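Ferrous iron uptake transporter protein B (Streptococcus thermophilus, PDB 3TAH) probably drives GTP-dependent uptake of ferrous iron across the cell membrane, its cytosolic N-terminal part, present here, binding guanine nucleotides through a G domain. Local coordinates at residues S18-N21 against N27-V30; G31-V36 against Q54-I59. The protein carries 1 engineered substitution. One frame throughout, in Å; residues are numbered along the deposited sequence.

Contact 1: S18-N21 against N27-V30. With BGO (3'-O-(N-methylanthraniloyl)guanosine-5'-diphosphate), chain C.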
loop_
_atom_site.group_PDB
_atom_site.type_symbol
_atom_site.label_atom_id
_atom_site.label_comp_id
_atom_site.label_asym_id
_atom_site.label_seq_id
_atom_site.Cartn_x
_atom_site.Cartn_y
_atom_site.Cartn_z
ATOM N N SER A 18 9.057 -12.252 -10.355
ATOM C CA SER A 18 9.671 -13.513 -9.962
ATOM C C SER A 18 8.770 -14.272 -9.004
ATOM O O SER A 18 8.588 -15.478 -9.173
ATOM C CB SER A 18 11.046 -13.302 -9.324
ATOM O OG SER A 18 11.961 -12.742 -10.253
ATOM N N LEU A 19 8.213 -13.578 -8.003
ATOM C CA LEU A 19 7.283 -14.223 -7.063
ATOM C C LEU A 19 5.961 -14.571 -7.741
ATOM O O LEU A 19 5.429 -15.642 -7.527
ATOM C CB LEU A 19 7.012 -13.356 -5.831
ATOM C CG LEU A 19 8.194 -13.174 -4.887
ATOM C CD1 LEU A 19 7.897 -12.116 -3.822
ATOM C CD2 LEU A 19 8.586 -14.477 -4.220
ATOM N N PHE A 20 5.434 -13.668 -8.553
ATOM C CA PHE A 20 4.227 -13.978 -9.327
ATOM C C PHE A 20 4.374 -15.300 -10.090
ATOM O O PHE A 20 3.486 -16.173 -10.035
ATOM C CB PHE A 20 3.890 -12.849 -10.306
ATOM C CG PHE A 20 2.619 -13.091 -11.066
ATOM C CD1 PHE A 20 1.390 -12.850 -10.470
ATOM C CD2 PHE A 20 2.648 -13.586 -12.368
ATOM C CE1 PHE A 20 0.191 -13.084 -11.161
ATOM C CE2 PHE A 20 1.447 -13.817 -13.067
ATOM C CZ PHE A 20 0.222 -13.558 -12.451
ATOM N N ASN A 21 5.494 -15.441 -10.795
ATOM C CA ASN A 21 5.770 -16.655 -11.586
ATOM C C ASN A 21 5.894 -17.902 -10.732
ATOM O O ASN A 21 5.372 -18.948 -11.112
ATOM C CB ASN A 21 7.004 -16.463 -12.484
ATOM C CG ASN A 21 6.767 -15.443 -13.578
ATOM O OD1 ASN A 21 5.626 -15.173 -13.949
ATOM N ND2 ASN A 21 7.844 -14.865 -14.107
ATOM N N ASN A 27 0.498 -20.977 -15.496
ATOM C CA ASN A 27 -0.934 -20.673 -15.676
ATOM C C ASN A 27 -1.316 -19.224 -15.385
ATOM O O ASN A 27 -1.768 -18.919 -14.276
ATOM C CB ASN A 27 -1.820 -21.571 -14.788
ATOM C CG ASN A 27 -2.122 -22.916 -15.410
ATOM O OD1 ASN A 27 -2.347 -23.029 -16.620
ATOM N ND2 ASN A 27 -2.157 -23.947 -14.575
ATOM N N GLN A 28 -1.163 -18.350 -16.376
ATOM C CA GLN A 28 -1.537 -16.944 -16.231
ATOM C C GLN A 28 -2.459 -16.458 -17.346
ATOM O O GLN A 28 -2.541 -17.068 -18.414
ATOM C CB GLN A 28 -0.288 -16.065 -16.167
ATOM C CG GLN A 28 0.600 -16.126 -17.397
ATOM C CD GLN A 28 1.729 -15.124 -17.330
ATOM O OE1 GLN A 28 2.396 -15.000 -16.300
ATOM N NE2 GLN A 28 1.953 -14.401 -18.428
ATOM N N ARG A 29 -3.130 -15.346 -17.070
ATOM C CA ARG A 29 -4.030 -14.681 -17.996
ATOM C C ARG A 29 -3.532 -13.253 -18.165
ATOM O O ARG A 29 -3.341 -12.559 -17.167
ATOM C CB ARG A 29 -5.443 -14.725 -17.417
ATOM C CG ARG A 29 -6.481 -14.059 -18.247
ATOM C CD ARG A 29 -7.838 -14.676 -17.984
ATOM N NE ARG A 29 -8.165 -14.782 -16.562
ATOM C CZ ARG A 29 -8.750 -13.836 -15.821
ATOM N NH1 ARG A 29 -9.091 -12.651 -16.331
ATOM N NH2 ARG A 29 -8.995 -14.077 -14.537
ATOM N N VAL A 30 -3.316 -12.821 -19.409
ATOM C CA VAL A 30 -2.770 -11.497 -19.706
ATOM C C VAL A 30 -3.660 -10.720 -20.681
ATOM O O VAL A 30 -4.148 -11.263 -21.672
ATOM C CB VAL A 30 -1.335 -11.585 -20.282
ATOM C CG1 VAL A 30 -0.782 -10.196 -20.576
ATOM C CG2 VAL A 30 -0.425 -12.294 -19.314
HETATM C "C'" BGO C . 17.353 -10.690 -12.953
HETATM N N1 BGO C . 16.631 -12.862 -4.484
HETATM C C2 BGO C . 17.610 -12.566 -5.459
HETATM N N2 BGO C . 18.892 -12.787 -5.198
HETATM N N3 BGO C . 17.237 -12.055 -6.643
HETATM C C4 BGO C . 15.927 -11.842 -6.894
HETATM C C5 BGO C . 14.913 -12.116 -5.968
HETATM C C6 BGO C . 15.270 -12.645 -4.729
HETATM O O6 BGO C . 14.434 -12.921 -3.859
HETATM N N7 BGO C . 13.759 -11.785 -6.549
HETATM C C8 BGO C . 14.000 -11.318 -7.776
HETATM N N9 BGO C . 15.325 -11.366 -7.969
HETATM P PA BGO C . 11.776 -8.989 -10.926
HETATM P PB BGO C . 9.773 -6.893 -10.630
HETATM C "C1'" BGO C . 18.827 -10.740 -13.413
HETATM O "O1'" BGO C . 16.468 -11.216 -13.615
HETATM O O1A BGO C . 10.915 -10.100 -10.510
HETATM C C1B BGO C . 16.118 -10.966 -9.092
HETATM O O1B BGO C . 9.342 -6.335 -9.348
HETATM C "C2'" BGO C . 19.230 -11.573 -14.467
HETATM N "N2'" BGO C . 18.373 -12.353 -15.131
HETATM O "O2'" BGO C . 15.987 -12.442 -10.918
HETATM O O2A BGO C . 12.006 -8.730 -12.386
HETATM C C2B BGO C . 15.616 -11.168 -10.430
HETATM O O2B BGO C . 8.880 -7.883 -11.204
HETATM C "C3'" BGO C . 20.573 -11.576 -14.832
HETATM O "O3'" BGO C . 17.038 -10.102 -11.831
HETATM O O3A BGO C . 11.220 -7.595 -10.303
HETATM C C3B BGO C . 15.638 -10.167 -11.499
HETATM O O3B BGO C . 10.205 -5.845 -11.611
HETATM C "C4'" BGO C . 21.492 -10.788 -14.166
HETATM O "O4'" BGO C . 16.001 -9.499 -9.136
HETATM C C4B BGO C . 15.630 -8.991 -10.525
HETATM C "C5'" BGO C . 21.104 -9.961 -13.119
HETATM O "O5'" BGO C . 13.206 -9.161 -10.205
HETATM C C5B BGO C . 14.290 -8.241 -10.412
HETATM C "C6'" BGO C . 19.756 -9.940 -12.741
HETATM C "CM'" BGO C . 18.619 -12.836 -16.502
HETATM O O HOH W 1 4.458 -13.399 -15.679
#

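Contact 2: G31-V36 against Q54-I59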
loop_
_atom_site.group_PDB
_atom_site.type_symbol
_atom_site.label_atom_id
_atom_site.label_comp_id
_atom_site.label_asym_id
_atom_site.label_seq_id
_atom_site.Cartn_x
_atom_site.Cartn_y
_atom_site.Cartn_z
ATOM N N GLY A 31 -3.867 -9.445 -20.381
ATOM C CA GLY A 31 -4.641 -8.533 -21.238
ATOM C C GLY A 31 -4.241 -7.104 -20.931
ATOM O O GLY A 31 -3.092 -6.846 -20.585
ATOM N N ASN A 32 -5.179 -6.180 -21.053
ATOM C CA ASN A 32 -4.951 -4.794 -20.678
ATOM C C ASN A 32 -6.050 -4.326 -19.738
ATOM O O ASN A 32 -7.154 -4.884 -19.732
ATOM C CB ASN A 32 -4.904 -3.870 -21.904
ATOM C CG ASN A 32 -6.235 -3.797 -22.634
ATOM O OD1 ASN A 32 -6.626 -4.746 -23.319
ATOM N ND2 ASN A 32 -6.938 -2.671 -22.499
ATOM N N TRP A 33 -5.747 -3.302 -18.951
ATOM C CA TRP A 33 -6.765 -2.680 -18.111
ATOM C C TRP A 33 -7.678 -1.858 -19.019
ATOM O O TRP A 33 -7.212 -1.288 -20.013
ATOM C CB TRP A 33 -6.155 -1.841 -16.992
ATOM C CG TRP A 33 -5.521 -2.694 -15.940
ATOM C CD1 TRP A 33 -4.224 -3.080 -15.883
ATOM C CD2 TRP A 33 -6.162 -3.270 -14.795
ATOM N NE1 TRP A 33 -4.004 -3.869 -14.777
ATOM C CE2 TRP A 33 -5.180 -3.999 -14.090
ATOM C CE3 TRP A 33 -7.476 -3.252 -14.302
ATOM C CZ2 TRP A 33 -5.463 -4.702 -12.916
ATOM C CZ3 TRP A 33 -7.761 -3.958 -13.130
ATOM C CH2 TRP A 33 -6.755 -4.669 -12.453
ATOM N N PRO A 34 -8.980 -1.809 -18.701
ATOM C CA PRO A 34 -9.902 -1.155 -19.632
ATOM C C PRO A 34 -9.560 0.306 -19.931
ATOM O O PRO A 34 -9.231 1.076 -19.021
ATOM C CB PRO A 34 -11.260 -1.251 -18.925
ATOM C CG PRO A 34 -11.119 -2.318 -17.950
ATOM C CD PRO A 34 -9.685 -2.410 -17.557
ATOM N N GLY A 35 -9.629 0.660 -21.212
ATOM C CA GLY A 35 -9.368 2.023 -21.677
ATOM C C GLY A 35 -7.915 2.475 -21.733
ATOM O O GLY A 35 -7.651 3.603 -22.144
ATOM N N VAL A 36 -6.976 1.616 -21.322
ATOM C CA VAL A 36 -5.547 1.939 -21.314
ATOM C C VAL A 36 -4.736 0.754 -21.838
ATOM O O VAL A 36 -5.259 -0.359 -21.979
ATOM C CB VAL A 36 -5.062 2.331 -19.891
ATOM C CG1 VAL A 36 -5.732 3.627 -19.437
ATOM C CG2 VAL A 36 -5.321 1.209 -18.892
ATOM N N GLN A 54 -3.995 -11.103 -8.366
ATOM C CA GLN A 54 -4.134 -10.009 -9.299
ATOM C C GLN A 54 -2.809 -9.279 -9.271
ATOM O O GLN A 54 -2.505 -8.579 -8.288
ATOM C CB GLN A 54 -5.276 -9.061 -8.897
ATOM C CG GLN A 54 -5.453 -7.875 -9.847
ATOM C CD GLN A 54 -5.757 -8.313 -11.257
ATOM O OE1 GLN A 54 -6.818 -8.852 -11.506
ATOM N NE2 GLN A 54 -4.819 -8.092 -12.183
ATOM N N ASP A 55 -2.009 -9.437 -10.322
ATOM C CA ASP A 55 -0.795 -8.652 -10.433
ATOM C C ASP A 55 -1.219 -7.200 -10.655
ATOM O O ASP A 55 -2.266 -6.918 -11.266
ATOM C CB ASP A 55 0.116 -9.147 -11.559
ATOM C CG ASP A 55 1.508 -8.550 -11.498
ATOM O OD1 ASP A 55 2.096 -8.479 -10.398
ATOM O OD2 ASP A 55 2.017 -8.150 -12.562
ATOM N N LEU A 56 -0.419 -6.291 -10.116
ATOM C CA LEU A 56 -0.605 -4.868 -10.324
ATOM C C LEU A 56 0.730 -4.322 -10.800
ATOM O O LEU A 56 1.770 -4.897 -10.473
ATOM C CB LEU A 56 -1.078 -4.189 -9.038
ATOM C CG LEU A 56 -2.467 -4.556 -8.526
ATOM C CD1 LEU A 56 -2.770 -3.831 -7.208
ATOM C CD2 LEU A 56 -3.554 -4.213 -9.557
ATOM N N PRO A 57 0.716 -3.226 -11.582
ATOM C CA PRO A 57 1.976 -2.676 -12.112
ATOM C C PRO A 57 2.931 -2.303 -10.989
ATOM O O PRO A 57 2.485 -1.850 -9.933
ATOM C CB PRO A 57 1.548 -1.405 -12.857
ATOM C CG PRO A 57 0.099 -1.462 -12.991
ATOM C CD PRO A 57 -0.457 -2.433 -12.000
ATOM N N GLY A 58 4.220 -2.518 -11.212
ATOM C CA GLY A 58 5.238 -2.090 -10.263
ATOM C C GLY A 58 5.234 -0.572 -10.175
ATOM O O GLY A 58 5.346 0.114 -11.201
ATOM N N ILE A 59 5.091 -0.039 -8.964
ATOM C CA ILE A 59 5.080 1.410 -8.738
ATOM C C ILE A 59 5.820 1.769 -7.455
ATOM O O ILE A 59 6.006 0.927 -6.570
ATOM C CB ILE A 59 3.638 1.973 -8.674
ATOM C CG1 ILE A 59 2.830 1.337 -7.535
ATOM C CG2 ILE A 59 2.901 1.736 -9.990
ATOM C CD1 ILE A 59 1.444 1.960 -7.370
HETATM O O HOH W 2 -1.978 -6.286 -13.867
#

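Contact 1: S18-N21 against N27-V30
The Phe-20 ring takes the side-chain oxygen of Gln-28 at its edge, in the plane of the ring. The nearest atoms are Phe-20 CE2 and Gln-28 OE1, 3.6 Å apart. The slightly positive edge of the aromatic ring probably suits the carbonyl oxygen. The ring and the Gln-28 amide are turned 58° against each other. Beyond this pair the ring also packs on Ile-53 of strand 51-55 and on Lys-41 of strand 39-45. Phe-20 gets there with CG anti to its backbone N (chi1 -177°). Gln-28 stretches out beyond CG and brings its amide up to the helix.

Segment 18-21 lies on helix 16-24, whose first turn completes the P-loop of this G domain. Segment 27-30 runs into the edge strand 28-32 of the sheet. Asn-21 OD1 and Gln-28 OE1 stand 4.0 Å apart. Both are acceptors, and one water bridges them by donating to each. It lies 2.7 Å from Asn-21 OD1 and 2.7 Å from Gln-28 OE1.

At the other end of the helical segment, Ser-18 holds the alpha phosphate of the bound nucleotide. Its backbone N donates to BGO O1A over 2.8 Å, with an N-H...O angle of 154°. Its hydroxyl OG donates to the same BGO oxygen O1A at 2.9 Å.

Contact 2: G31-V36 against Q54-I59
Trp-33 brings the CZ2 corner of its indole up to Gln-54 and Leu-56. The contact joins the loop after edge strand 28-32, in the switch 1 region of this G domain, to the Asp-Leu-Pro-Gly segment 55-58, its G3 motif. Trp-33 CZ2 comes within 3.5 Å of Gln-54 NE2, with the ring and amide planes 58° apart. The same Trp-33 CZ2 meets the methyl Leu-56 CD2 at 3.9 Å. A water accepts a long bond from Trp-33 NE1, at 3.3 Å, and donates to Asp-55 O.

In the next shell, Val-71 of helix 67-77 and Arg-40 and Val-38 also pack on the indole. Asp-55 directs its carboxylate elsewhere, in a salt bridge with Lys-16 of the P-loop. Trp-33 opens a type II turn that ends at Val-36, with Gly-35 at positive phi. Asn-32 braces this turn: its ND2 donates to Val-36 O at 2.9 Å and more weakly to Trp-33 O.

Gln-54 bends at chi2 (60°), which turns its amide toward the carbonyl of the next residue. There Gln-54 NE2 reaches a lone pair of Asp-55 O in the carbonyl plane, over 3.0 Å and with a nearly straight N-H...O angle of 173°.

Overall arrangement
From the N terminus, strand 4-10 leads through the P-loop into helix 16-24. Contact 1 closes the short loop between this helix and edge strand 28-32. Contact 2 opens only after that, further along the same strand. It closes a longer loop made largely of strands 39-45 and 51-55. The two contacts are thus in series, neither nested nor crossed. Their centres lie about 13 Å apart, and they touch where Phe-20 CE1 packs on Asp-55 CB at 4.0 Å. Contact 1 ties the nucleotide-binding helix to the edge of the mixed sheet. Contact 2 ties the loop following that edge strand to the end of strand 51-55.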